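Local structure of exonuclease mut-7 homolog (Aedes aegypti, 7JW2) at residues A[52-63]-A[185-194]; A[132-140]-A[199-208]. The protein probably trims the 3' ends of AGO1-bound microRNAs as a magnesium-dependent 3'-5' exoribonuclease, the present chain being its exonuclease domain. All coordinates share one frame; numbering follows the deposited sequence.

Contact 1. Residues A[52-63]-A[185-194]; sequences LIQLATWDDVYM and AALDAFCLLE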
# COMPACT_ATOMS: atom_id res chain seq x y z
N LEU A 52 -3.15 -10.52 -16.56
CA LEU A 52 -2.90 -10.79 -15.15
C LEU A 52 -1.41 -10.77 -14.88
O LEU A 52 -0.61 -11.14 -15.75
CB LEU A 52 -3.42 -12.18 -14.73
CG LEU A 52 -4.92 -12.46 -14.80
CD1 LEU A 52 -5.17 -13.91 -14.39
CD2 LEU A 52 -5.70 -11.52 -13.90
N ILE A 53 -1.04 -10.32 -13.68
CA ILE A 53 0.28 -10.58 -13.10
C ILE A 53 0.06 -11.30 -11.77
O ILE A 53 -0.73 -10.83 -10.94
CB ILE A 53 1.08 -9.29 -12.91
CG1 ILE A 53 1.40 -8.68 -14.28
CG2 ILE A 53 2.39 -9.59 -12.16
CD1 ILE A 53 1.93 -7.27 -14.18
N GLN A 54 0.73 -12.44 -11.59
CA GLN A 54 0.52 -13.27 -10.41
C GLN A 54 1.77 -13.26 -9.53
O GLN A 54 2.87 -13.50 -10.03
CB GLN A 54 0.16 -14.72 -10.78
CG GLN A 54 -1.03 -14.90 -11.74
CD GLN A 54 -0.59 -15.05 -13.19
OE1 GLN A 54 -0.64 -14.09 -13.96
NE2 GLN A 54 -0.17 -16.26 -13.57
N LEU A 55 1.57 -12.98 -8.25
CA LEU A 55 2.66 -12.92 -7.27
C LEU A 55 2.32 -13.86 -6.12
O LEU A 55 1.30 -13.67 -5.45
CB LEU A 55 2.85 -11.49 -6.75
CG LEU A 55 2.97 -10.43 -7.85
CD1 LEU A 55 3.01 -9.01 -7.29
CD2 LEU A 55 4.17 -10.70 -8.74
N ALA A 56 3.20 -14.84 -5.88
CA ALA A 56 2.95 -15.88 -4.89
C ALA A 56 3.97 -15.84 -3.76
O ALA A 56 5.17 -15.70 -4.01
CB ALA A 56 2.99 -17.27 -5.54
N THR A 57 3.49 -16.01 -2.54
CA THR A 57 4.31 -16.32 -1.38
C THR A 57 3.95 -17.73 -0.92
O THR A 57 3.03 -18.35 -1.45
CB THR A 57 4.08 -15.33 -0.24
OG1 THR A 57 2.85 -15.66 0.42
CG2 THR A 57 3.98 -13.91 -0.76
N TRP A 58 4.66 -18.23 0.09
CA TRP A 58 4.31 -19.55 0.59
C TRP A 58 2.91 -19.59 1.19
O TRP A 58 2.34 -20.68 1.34
CB TRP A 58 5.32 -20.01 1.65
CG TRP A 58 6.58 -20.53 1.07
CD1 TRP A 58 7.82 -20.00 1.20
CD2 TRP A 58 6.73 -21.70 0.26
NE1 TRP A 58 8.74 -20.76 0.53
CE2 TRP A 58 8.10 -21.81 -0.07
CE3 TRP A 58 5.84 -22.67 -0.22
CZ2 TRP A 58 8.60 -22.84 -0.85
CZ3 TRP A 58 6.35 -23.70 -0.99
CH2 TRP A 58 7.71 -23.77 -1.30
N ASP A 59 2.33 -18.43 1.52
CA ASP A 59 1.07 -18.37 2.24
C ASP A 59 -0.09 -17.79 1.44
O ASP A 59 -1.24 -18.00 1.84
CB ASP A 59 1.22 -17.54 3.52
CG ASP A 59 2.21 -18.16 4.48
OD1 ASP A 59 2.09 -19.37 4.74
OD2 ASP A 59 3.10 -17.43 4.98
N ASP A 60 0.18 -17.06 0.36
CA ASP A 60 -0.86 -16.35 -0.37
C ASP A 60 -0.46 -16.23 -1.83
O ASP A 60 0.72 -16.13 -2.16
CB ASP A 60 -1.10 -14.92 0.19
CG ASP A 60 -1.65 -14.92 1.61
OD1 ASP A 60 -0.84 -14.90 2.57
OD2 ASP A 60 -2.89 -14.92 1.76
N VAL A 61 -1.46 -16.19 -2.71
CA VAL A 61 -1.23 -15.86 -4.11
C VAL A 61 -2.10 -14.67 -4.46
O VAL A 61 -3.30 -14.65 -4.16
CB VAL A 61 -1.54 -17.04 -5.05
CG1 VAL A 61 -1.21 -16.64 -6.47
CG2 VAL A 61 -0.72 -18.26 -4.64
N TYR A 62 -1.48 -13.66 -5.07
CA TYR A 62 -2.17 -12.46 -5.53
C TYR A 62 -2.19 -12.44 -7.05
O TYR A 62 -1.18 -12.69 -7.70
CB TYR A 62 -1.47 -11.21 -5.01
CG TYR A 62 -1.39 -11.14 -3.51
CD1 TYR A 62 -0.28 -11.63 -2.82
CD2 TYR A 62 -2.41 -10.58 -2.76
CE1 TYR A 62 -0.21 -11.56 -1.44
CE2 TYR A 62 -2.34 -10.51 -1.39
CZ TYR A 62 -1.24 -11.01 -0.74
OH TYR A 62 -1.17 -10.94 0.64
N MET A 63 -3.35 -12.11 -7.62
CA MET A 63 -3.48 -12.03 -9.07
C MET A 63 -3.94 -10.63 -9.41
O MET A 63 -5.11 -10.30 -9.17
CB MET A 63 -4.46 -13.09 -9.58
CG MET A 63 -3.96 -14.48 -9.25
SD MET A 63 -5.02 -15.79 -9.86
CE MET A 63 -6.42 -15.62 -8.79
N ALA A 185 -3.82 -19.76 -13.30
CA ALA A 185 -2.93 -18.60 -13.15
C ALA A 185 -2.28 -18.59 -11.77
O ALA A 185 -1.08 -18.28 -11.65
CB ALA A 185 -3.71 -17.30 -13.40
N ALA A 186 -3.04 -18.89 -10.72
CA ALA A 186 -2.47 -18.85 -9.38
C ALA A 186 -1.42 -19.95 -9.21
O ALA A 186 -0.35 -19.71 -8.63
CB ALA A 186 -3.58 -18.97 -8.34
N LEU A 187 -1.71 -21.15 -9.69
CA LEU A 187 -0.76 -22.24 -9.55
C LEU A 187 0.49 -22.02 -10.40
O LEU A 187 1.57 -22.50 -10.04
CB LEU A 187 -1.44 -23.56 -9.91
CG LEU A 187 -0.61 -24.82 -9.65
CD1 LEU A 187 -0.16 -24.89 -8.19
CD2 LEU A 187 -1.43 -26.05 -10.03
N ASP A 188 0.39 -21.28 -11.52
CA ASP A 188 1.57 -21.13 -12.37
C ASP A 188 2.64 -20.32 -11.66
O ASP A 188 3.83 -20.52 -11.90
CB ASP A 188 1.20 -20.53 -13.73
CG ASP A 188 1.80 -21.33 -14.89
OD1 ASP A 188 1.55 -22.56 -14.96
OD2 ASP A 188 2.53 -20.74 -15.71
N ALA A 189 2.23 -19.41 -10.76
CA ALA A 189 3.21 -18.73 -9.91
C ALA A 189 3.61 -19.60 -8.72
O ALA A 189 4.80 -19.75 -8.43
CB ALA A 189 2.65 -17.38 -9.46
N PHE A 190 2.63 -20.18 -8.01
CA PHE A 190 2.95 -20.89 -6.76
C PHE A 190 3.87 -22.09 -7.00
O PHE A 190 4.73 -22.39 -6.15
CB PHE A 190 1.67 -21.35 -6.06
CG PHE A 190 1.90 -21.90 -4.67
CD1 PHE A 190 2.06 -23.27 -4.47
CD2 PHE A 190 1.95 -21.06 -3.58
CE1 PHE A 190 2.27 -23.78 -3.20
CE2 PHE A 190 2.16 -21.55 -2.29
CZ PHE A 190 2.32 -22.93 -2.11
N CYS A 191 3.71 -22.80 -8.11
CA CYS A 191 4.51 -24.01 -8.31
C CYS A 191 5.99 -23.70 -8.42
O CYS A 191 6.83 -24.59 -8.22
CB CYS A 191 4.00 -24.79 -9.53
SG CYS A 191 4.47 -24.11 -11.16
N LEU A 192 6.35 -22.45 -8.75
CA LEU A 192 7.76 -22.08 -8.80
C LEU A 192 8.39 -22.16 -7.42
O LEU A 192 9.55 -22.58 -7.29
CB LEU A 192 7.91 -20.67 -9.38
CG LEU A 192 7.23 -20.44 -10.74
CD1 LEU A 192 7.42 -18.99 -11.15
CD2 LEU A 192 7.76 -21.40 -11.79
N LEU A 193 7.63 -21.81 -6.38
CA LEU A 193 8.14 -21.96 -5.01
C LEU A 193 8.38 -23.42 -4.69
O LEU A 193 9.41 -23.78 -4.11
CB LEU A 193 7.17 -21.36 -4.00
CG LEU A 193 6.89 -19.85 -4.10
CD1 LEU A 193 5.58 -19.54 -3.41
CD2 LEU A 193 8.02 -19.05 -3.45
N GLU A 194 7.43 -24.28 -5.05
CA GLU A 194 7.57 -25.71 -4.79
C GLU A 194 8.74 -26.31 -5.57
O GLU A 194 9.45 -27.18 -5.06
CB GLU A 194 6.27 -26.44 -5.15
CG GLU A 194 5.04 -25.90 -4.44
CD GLU A 194 3.76 -26.47 -5.01
OE1 GLU A 194 3.45 -26.19 -6.19
OE2 GLU A 194 3.04 -27.18 -4.26

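Contact 2. Residues A[132-140]-A[199-208]; sequences VERFDSFRF and IEKQLTHIQL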
# COMPACT_ATOMS: atom_id res chain seq x y z
N VAL A 132 22.13 -27.41 -12.30
CA VAL A 132 22.16 -28.62 -11.48
C VAL A 132 22.21 -29.88 -12.32
O VAL A 132 22.68 -30.92 -11.83
CB VAL A 132 20.96 -28.65 -10.51
CG1 VAL A 132 20.91 -27.36 -9.68
CG2 VAL A 132 19.66 -28.87 -11.28
N GLU A 133 21.74 -29.82 -13.58
CA GLU A 133 21.85 -30.94 -14.51
C GLU A 133 23.27 -31.45 -14.63
O GLU A 133 23.49 -32.62 -14.94
CB GLU A 133 21.37 -30.50 -15.90
CG GLU A 133 20.00 -30.94 -16.30
CD GLU A 133 19.76 -30.72 -17.78
OE1 GLU A 133 18.99 -31.50 -18.38
OE2 GLU A 133 20.36 -29.78 -18.35
N ARG A 134 24.24 -30.57 -14.41
CA ARG A 134 25.64 -30.89 -14.61
C ARG A 134 26.27 -31.62 -13.43
O ARG A 134 27.35 -32.20 -13.59
CB ARG A 134 26.41 -29.61 -14.91
CG ARG A 134 26.08 -29.05 -16.29
CD ARG A 134 26.69 -27.69 -16.52
NE ARG A 134 25.67 -26.64 -16.59
CZ ARG A 134 25.64 -25.69 -17.51
NH1 ARG A 134 26.57 -25.65 -18.46
NH2 ARG A 134 24.67 -24.77 -17.50
N PHE A 135 25.64 -31.61 -12.27
CA PHE A 135 26.11 -32.42 -11.15
C PHE A 135 25.71 -33.87 -11.39
O PHE A 135 24.52 -34.19 -11.43
CB PHE A 135 25.54 -31.91 -9.83
CG PHE A 135 25.91 -30.48 -9.53
CD1 PHE A 135 27.24 -30.10 -9.44
CD2 PHE A 135 24.93 -29.51 -9.35
CE1 PHE A 135 27.59 -28.78 -9.16
CE2 PHE A 135 25.27 -28.19 -9.08
CZ PHE A 135 26.61 -27.83 -8.98
N ASP A 136 26.70 -34.75 -11.57
CA ASP A 136 26.41 -36.14 -11.90
C ASP A 136 25.56 -36.82 -10.84
O ASP A 136 24.75 -37.70 -11.16
CB ASP A 136 27.72 -36.92 -12.11
CG ASP A 136 28.20 -36.88 -13.54
OD1 ASP A 136 27.42 -37.28 -14.44
OD2 ASP A 136 29.35 -36.45 -13.77
N SER A 137 25.73 -36.43 -9.58
CA SER A 137 24.99 -37.03 -8.48
C SER A 137 23.56 -36.52 -8.37
O SER A 137 22.74 -37.14 -7.69
CB SER A 137 25.71 -36.77 -7.16
OG SER A 137 26.70 -37.75 -6.91
N PHE A 138 23.24 -35.39 -9.00
CA PHE A 138 21.95 -34.76 -8.78
C PHE A 138 20.82 -35.57 -9.41
O PHE A 138 20.87 -35.90 -10.60
CB PHE A 138 21.95 -33.34 -9.36
CG PHE A 138 20.68 -32.57 -9.09
CD1 PHE A 138 19.55 -32.75 -9.88
CD2 PHE A 138 20.62 -31.66 -8.05
CE1 PHE A 138 18.40 -32.05 -9.63
CE2 PHE A 138 19.46 -30.95 -7.79
CZ PHE A 138 18.35 -31.15 -8.58
N ARG A 139 19.80 -35.87 -8.62
CA ARG A 139 18.61 -36.57 -9.09
C ARG A 139 17.36 -35.82 -8.66
O ARG A 139 17.17 -35.56 -7.47
CB ARG A 139 18.55 -38.01 -8.55
CG ARG A 139 19.50 -39.00 -9.21
CD ARG A 139 19.54 -38.87 -10.73
NE ARG A 139 20.39 -39.89 -11.33
CZ ARG A 139 21.72 -39.93 -11.20
NH1 ARG A 139 22.35 -39.00 -10.49
NH2 ARG A 139 22.41 -40.90 -11.78
N PHE A 140 16.50 -35.49 -9.62
CA PHE A 140 15.18 -35.01 -9.27
C PHE A 140 14.40 -36.11 -8.55
O PHE A 140 14.65 -37.30 -8.78
CB PHE A 140 14.43 -34.56 -10.53
CG PHE A 140 14.91 -33.24 -11.08
CD1 PHE A 140 15.78 -33.18 -12.15
CD2 PHE A 140 14.47 -32.05 -10.50
CE1 PHE A 140 16.22 -31.97 -12.65
CE2 PHE A 140 14.90 -30.83 -11.00
CZ PHE A 140 15.77 -30.79 -12.07
N ILE A 199 14.46 -28.50 -5.52
CA ILE A 199 15.84 -28.46 -5.98
C ILE A 199 16.79 -28.17 -4.83
O ILE A 199 17.85 -28.80 -4.71
CB ILE A 199 16.00 -27.44 -7.12
CG1 ILE A 199 15.17 -27.89 -8.33
CG2 ILE A 199 17.47 -27.29 -7.49
CD1 ILE A 199 15.24 -26.96 -9.52
N GLU A 200 16.43 -27.22 -3.97
CA GLU A 200 17.21 -26.93 -2.76
C GLU A 200 17.46 -28.20 -1.95
O GLU A 200 18.60 -28.48 -1.54
CB GLU A 200 16.45 -25.89 -1.93
CG GLU A 200 17.21 -25.19 -0.83
CD GLU A 200 16.40 -24.02 -0.26
OE1 GLU A 200 15.20 -24.21 0.02
OE2 GLU A 200 16.96 -22.91 -0.13
N LYS A 201 16.40 -28.97 -1.71
CA LYS A 201 16.53 -30.17 -0.88
C LYS A 201 17.48 -31.18 -1.52
O LYS A 201 18.28 -31.82 -0.82
CB LYS A 201 15.16 -30.80 -0.64
CG LYS A 201 14.35 -30.11 0.44
CD LYS A 201 12.92 -30.63 0.47
CE LYS A 201 12.11 -29.96 1.58
NZ LYS A 201 12.65 -28.63 1.98
N GLN A 202 17.42 -31.33 -2.84
CA GLN A 202 18.29 -32.32 -3.48
C GLN A 202 19.74 -31.84 -3.55
O GLN A 202 20.66 -32.66 -3.44
CB GLN A 202 17.74 -32.66 -4.87
CG GLN A 202 18.68 -33.47 -5.76
CD GLN A 202 18.97 -34.87 -5.24
OE1 GLN A 202 19.93 -35.49 -5.69
NE2 GLN A 202 18.15 -35.37 -4.32
N LEU A 203 19.98 -30.54 -3.71
CA LEU A 203 21.34 -30.03 -3.64
C LEU A 203 21.95 -30.28 -2.26
O LEU A 203 23.11 -30.70 -2.15
CB LEU A 203 21.37 -28.54 -3.97
CG LEU A 203 21.19 -28.20 -5.44
CD1 LEU A 203 20.98 -26.69 -5.59
CD2 LEU A 203 22.37 -28.68 -6.29
N THR A 204 21.17 -30.04 -1.20
CA THR A 204 21.63 -30.36 0.15
C THR A 204 21.91 -31.85 0.29
O THR A 204 22.88 -32.26 0.94
CB THR A 204 20.59 -29.89 1.17
OG1 THR A 204 20.43 -28.46 1.07
CG2 THR A 204 21.03 -30.23 2.59
N HIS A 205 21.09 -32.69 -0.35
CA HIS A 205 21.25 -34.14 -0.25
C HIS A 205 22.59 -34.60 -0.81
O HIS A 205 23.20 -35.52 -0.27
CB HIS A 205 20.10 -34.85 -0.96
CG HIS A 205 20.15 -36.34 -0.85
ND1 HIS A 205 19.79 -37.02 0.29
CD2 HIS A 205 20.53 -37.28 -1.74
CE1 HIS A 205 19.94 -38.31 0.10
NE2 HIS A 205 20.39 -38.50 -1.13
N ILE A 206 23.06 -33.96 -1.88
CA ILE A 206 24.34 -34.34 -2.48
C ILE A 206 25.45 -33.43 -1.97
O ILE A 206 26.47 -33.23 -2.65
CB ILE A 206 24.27 -34.32 -4.02
CG1 ILE A 206 23.91 -32.93 -4.56
CG2 ILE A 206 23.27 -35.36 -4.52
CD1 ILE A 206 24.14 -32.80 -6.06
N GLN A 207 25.27 -32.86 -0.77
CA GLN A 207 26.31 -32.14 -0.04
C GLN A 207 26.78 -30.87 -0.77
O GLN A 207 27.95 -30.50 -0.70
CB GLN A 207 27.50 -33.05 0.27
CG GLN A 207 27.13 -34.44 0.72
CD GLN A 207 26.35 -34.45 2.01
OE1 GLN A 207 26.87 -34.10 3.07
NE2 GLN A 207 25.09 -34.87 1.94
N LEU A 208 25.86 -30.19 -1.44
CA LEU A 208 26.13 -28.88 -2.00
C LEU A 208 25.35 -27.84 -1.21
O LEU A 208 24.39 -28.16 -0.50
CB LEU A 208 25.78 -28.83 -3.49
CG LEU A 208 26.65 -29.72 -4.39
CD1 LEU A 208 26.22 -29.65 -5.85
CD2 LEU A 208 28.13 -29.36 -4.23
O HOH W 1 20.86 -38.02 -5.06

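Contact 1. Residues A[52-63]-A[185-194]
The amide nitrogen NE2 of Gln54 donates to the backbone O of Ala185 at 2.9 Å, with an N-H...O angle of 150° and the donor tilted out of the carbonyl plane. A bend at chi2 brings the amide to this carbonyl, and the same nitrogen is hydrogen-bonded to Glu39 on strand 33-40, tying helix 185-194 to the neighbouring strand. Beyond this bond the side chains meet mainly through apolar groups. Small residues permit a close approach: Ala56 CB lies 3.9 Å from Ala189 CB, and the axes of strand 52-56 and helix 185-194 come within 7.3 Å at 37°. On the second strand, Val61 CG1 and Met63 SD both touch Ala186 CB. At the hairpin turn, Leu193 CB sits over one face of the Trp58 six-membered ring, 3.7 Å from its centroid, while the edge of that ring meets the face of Phe190 in an offset edge-to-face pair with planes at 90°. Thr57 O and Trp58 O lie at the edge of the Phe190 ring. Thr57 OG1 accepts from backbone N of Asp59 and Asp60, an ST turn and ST motif. Such a helix over an antiparallel hairpin typifies the RNase H-like fold of DnaQ-type exonucleases.

Contact 2. Residues A[132-140]-A[199-208]
The Schellman motif that ends helix 179-205 packs here against two consecutive type I beta turns, Val132 to Phe135 and Phe135 to Phe138, which follow helix 125-132 in the exonuclease domain. The motif is identified by the positive phi of Gln207 and the paired bonds from Leu208 N to Leu203 O and from Gln207 N to Thr204 O. This reversal directs Leu208 back to the turns, where its CD1 stands over the centre of the Phe135 ring, 3.4 Å from the centroid and almost on the ring normal, a CH-pi contact.

Phe138 supplies the second aromatic surface. With CG trans to the backbone N (chi1 -176°), its ring reaches the helix and is held between two aliphatic groups: Gln202 CG over one face, 3.6 Å from the centroid, and Val132 CG2 over the opposite face. Leu203 CD2 fills the angle between Phe138 and Val132, 3.9 Å from both Phe138 CD2 and Val132 CG1. Ile206 directs its CD1 to Phe138 CB and Phe135 CB, and its CG2 to Ser137. Farther along, Phe140 CE2 meets Ile199 CG1; the Phe140 ring continues inward to Leu154, Leu157 and Cys158 of helix 151-159, connecting the loop to the domain interior.

The polar link lies on the outer side of this apolar cluster. The Gln202 chain bends at chi2, bringing its amide to the loop backbone, and the amide plane stands nearly perpendicular to the Phe138 ring. A water donates to Gln202 OE1 at 2.8 Å and, weakly, to Ser137 O. Arg139 N donates to the same Gln202 OE1 at 3.0 Å, nearly straight at the hydrogen (167°) but approaching from above the carbonyl plane.

Contacts 1 and 2 use successive parts of one long helix, 179-205: residues 185-194 lie against the sheet and residues 199-208 carry the helix to its end beside the 132-140 loop. Their nearest atoms are about 5 Å apart, without touching. The centre of contact 1 lies about 6 Å, and that of contact 2 about 22 Å, from the centre of the chain. Helix 151-159 borders both, touching Cys191 and Glu194 in contact 1 and Phe140 and Ile199 in contact 2. Contact 1 carries Asp188 and Gln54, the latter bonded to Glu39; by analogy with related exonucleases it lies beside the probable active site. Contact 2 lies away from it, its centre 25 Å from that of contact 1.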